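Local coordinates for protein monooxygenase (Mycobacterium tuberculosis, PDB 5UQ4) that catalyses the oxidative breakdown of heme, probably to mycobilins, releasing the iron with electrons from a donor such as ascorbate, at residues B[5-10]-B[57-62]. Numbering follows the deposited sequence.
Sequences PVVKIN and VTHWES
The H59 imidazole turns its edge to segment 5-10: V6 O lies near the ring plane, 3.2 Å from H59 CD2, and P5 CB sits farther along the same rim, 3.6 Å from NE2. With CG anti to the backbone N (chi1 -166°), the ring swings across toward 5-10, where V7 CG2 approaches it obliquely; NE2 is buried without a polar partner. On the other face of the sheet the W60 indole meets F39 and F66 edge-to-face and W69 at a slant, while V6 CG1, placed between its own backbone N and carbonyl carbon (chi1 58°), presses on W60 CB at 3.3 Å. K8 CG comes obliquely to the indole, but the rest of the chain leads away and its NZ forms salt bridges with E94 and D63. Flanking H59, V57 CG1 touches V7 CG1 at 3.8 Å and lies alongside I9. Four backbone hydrogen bonds join the antiparallel strands, two in each of the hydrogen-bonded pairs V6-W60 and K8-T58; V6 N reaches W60 O at 3.0 Å, tilted 33° from the carbonyl plane. The pairing joins strands 6-12 and 54-60 at the centre of the four-stranded sheet, with helix 63-70 packed on the W60 face and L45 and F55 of the second subunit packed on V7 and I9 on the other, as in the dimeric alpha/beta-barrel fold of antibiotic biosynthesis monooxygenases.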
loop_
_atom_site.group_PDB
_atom_site.type_symbol
_atom_site.label_atom_id
_atom_site.label_comp_id
_atom_site.label_asym_id
_atom_site.label_seq_id
_atom_site.Cartn_x
_atom_site.Cartn_y
_atom_site.Cartn_z
ATOM N N PRO B 5 6.853 3.264 11.417
ATOM C CA PRO B 5 5.496 3.177 10.865
ATOM C C PRO B 5 5.239 1.813 10.248
ATOM O O PRO B 5 6.162 1.104 9.830
ATOM C CB PRO B 5 5.465 4.294 9.812
ATOM C CG PRO B 5 6.554 5.215 10.206
ATOM C CD PRO B 5 7.625 4.351 10.798
ATOM N N VAL B 6 3.958 1.457 10.197
ATOM C CA VAL B 6 3.540 0.100 9.895
ATOM C C VAL B 6 2.377 0.136 8.918
ATOM O O VAL B 6 1.546 1.047 8.929
ATOM C CB VAL B 6 3.164 -0.638 11.189
ATOM C CG1 VAL B 6 2.061 0.119 11.895
ATOM C CG2 VAL B 6 2.720 -2.074 10.917
ATOM N N VAL B 7 2.313 -0.884 8.077
ATOM C CA VAL B 7 1.281 -0.994 7.057
ATOM C C VAL B 7 0.738 -2.417 7.073
ATOM O O VAL B 7 1.483 -3.373 6.826
ATOM C CB VAL B 7 1.825 -0.635 5.666
ATOM C CG1 VAL B 7 0.894 -1.152 4.593
ATOM C CG2 VAL B 7 1.979 0.874 5.552
ATOM N N LYS B 8 -0.557 -2.555 7.349
ATOM C CA LYS B 8 -1.239 -3.841 7.290
ATOM C C LYS B 8 -2.070 -3.934 6.018
ATOM O O LYS B 8 -2.840 -3.020 5.705
ATOM C CB LYS B 8 -2.137 -4.051 8.510
ATOM C CG LYS B 8 -1.547 -3.634 9.838
ATOM C CD LYS B 8 -0.285 -4.422 10.138
ATOM C CE LYS B 8 0.098 -4.284 11.599
ATOM N NZ LYS B 8 1.328 -5.040 11.971
ATOM N N ILE B 9 -1.923 -5.041 5.298
ATOM C CA ILE B 9 -2.655 -5.281 4.060
ATOM C C ILE B 9 -3.414 -6.591 4.204
ATOM O O ILE B 9 -2.802 -7.656 4.353
ATOM C CB ILE B 9 -1.721 -5.321 2.841
ATOM C CG1 ILE B 9 -0.869 -4.052 2.776
ATOM C CG2 ILE B 9 -2.531 -5.486 1.560
ATOM C CD1 ILE B 9 0.066 -4.008 1.591
ATOM N N ASN B 10 -4.741 -6.515 4.153
ATOM C CA ASN B 10 -5.596 -7.695 4.149
ATOM C C ASN B 10 -5.969 -8.003 2.702
ATOM O O ASN B 10 -6.723 -7.253 2.075
ATOM C CB ASN B 10 -6.840 -7.475 5.008
ATOM C CG ASN B 10 -7.587 -8.764 5.295
ATOM O OD1 ASN B 10 -7.055 -9.859 5.108
ATOM N ND2 ASN B 10 -8.827 -8.639 5.751
ATOM N N VAL B 57 -5.789 -1.713 2.928
ATOM C CA VAL B 57 -4.535 -1.155 3.425
ATOM C C VAL B 57 -4.836 -0.161 4.536
ATOM O O VAL B 57 -5.700 0.711 4.384
ATOM C CB VAL B 57 -3.738 -0.479 2.297
ATOM C CG1 VAL B 57 -2.313 -0.202 2.750
ATOM C CG2 VAL B 57 -3.755 -1.339 1.041
ATOM N N THR B 58 -4.114 -0.287 5.648
ATOM C CA THR B 58 -4.160 0.688 6.727
ATOM C C THR B 58 -2.741 1.056 7.128
ATOM O O THR B 58 -1.867 0.190 7.234
ATOM C CB THR B 58 -4.927 0.169 7.953
ATOM O OG1 THR B 58 -4.625 -1.216 8.167
ATOM C CG2 THR B 58 -6.425 0.338 7.750
ATOM N N HIS B 59 -2.523 2.351 7.336
ATOM C CA HIS B 59 -1.239 2.895 7.750
ATOM C C HIS B 59 -1.338 3.319 9.209
ATOM O O HIS B 59 -2.293 4.004 9.597
ATOM C CB HIS B 59 -0.844 4.081 6.869
ATOM C CG HIS B 59 0.591 4.491 6.997
ATOM N ND1 HIS B 59 1.115 5.567 6.315
ATOM C CD2 HIS B 59 1.611 3.973 7.723
ATOM C CE1 HIS B 59 2.394 5.697 6.616
ATOM N NE2 HIS B 59 2.721 4.742 7.469
ATOM N N TRP B 60 -0.358 2.906 10.014
ATOM C CA TRP B 60 -0.374 3.153 11.448
ATOM C C TRP B 60 0.974 3.695 11.906
ATOM O O TRP B 60 1.998 3.538 11.234
ATOM C CB TRP B 60 -0.713 1.875 12.243
ATOM C CG TRP B 60 -2.086 1.361 12.019
ATOM C CD1 TRP B 60 -2.481 0.499 11.043
ATOM C CD2 TRP B 60 -3.250 1.642 12.808
ATOM N NE1 TRP B 60 -3.825 0.244 11.153
ATOM C CE2 TRP B 60 -4.321 0.933 12.230
ATOM C CE3 TRP B 60 -3.493 2.436 13.936
ATOM C CZ2 TRP B 60 -5.617 0.993 12.743
ATOM C CZ3 TRP B 60 -4.788 2.496 14.446
ATOM C CH2 TRP B 60 -5.830 1.777 13.848
ATOM N N GLU B 61 0.955 4.339 13.074
ATOM C CA GLU B 61 2.178 4.900 13.644
ATOM C C GLU B 61 3.173 3.808 14.020
ATOM O O GLU B 61 4.385 3.970 13.839
ATOM C CB GLU B 61 1.843 5.739 14.874
ATOM C CG GLU B 61 1.557 7.200 14.603
ATOM C CD GLU B 61 1.358 7.981 15.887
ATOM O OE1 GLU B 61 1.284 9.226 15.830
ATOM O OE2 GLU B 61 1.277 7.343 16.959
ATOM N N SER B 62 2.681 2.699 14.565
ATOM C CA SER B 62 3.536 1.634 15.071
ATOM C C SER B 62 2.698 0.373 15.201
ATOM O O SER B 62 1.466 0.425 15.189
ATOM C CB SER B 62 4.154 2.003 16.421
ATOM O OG SER B 62 3.140 2.170 17.397
#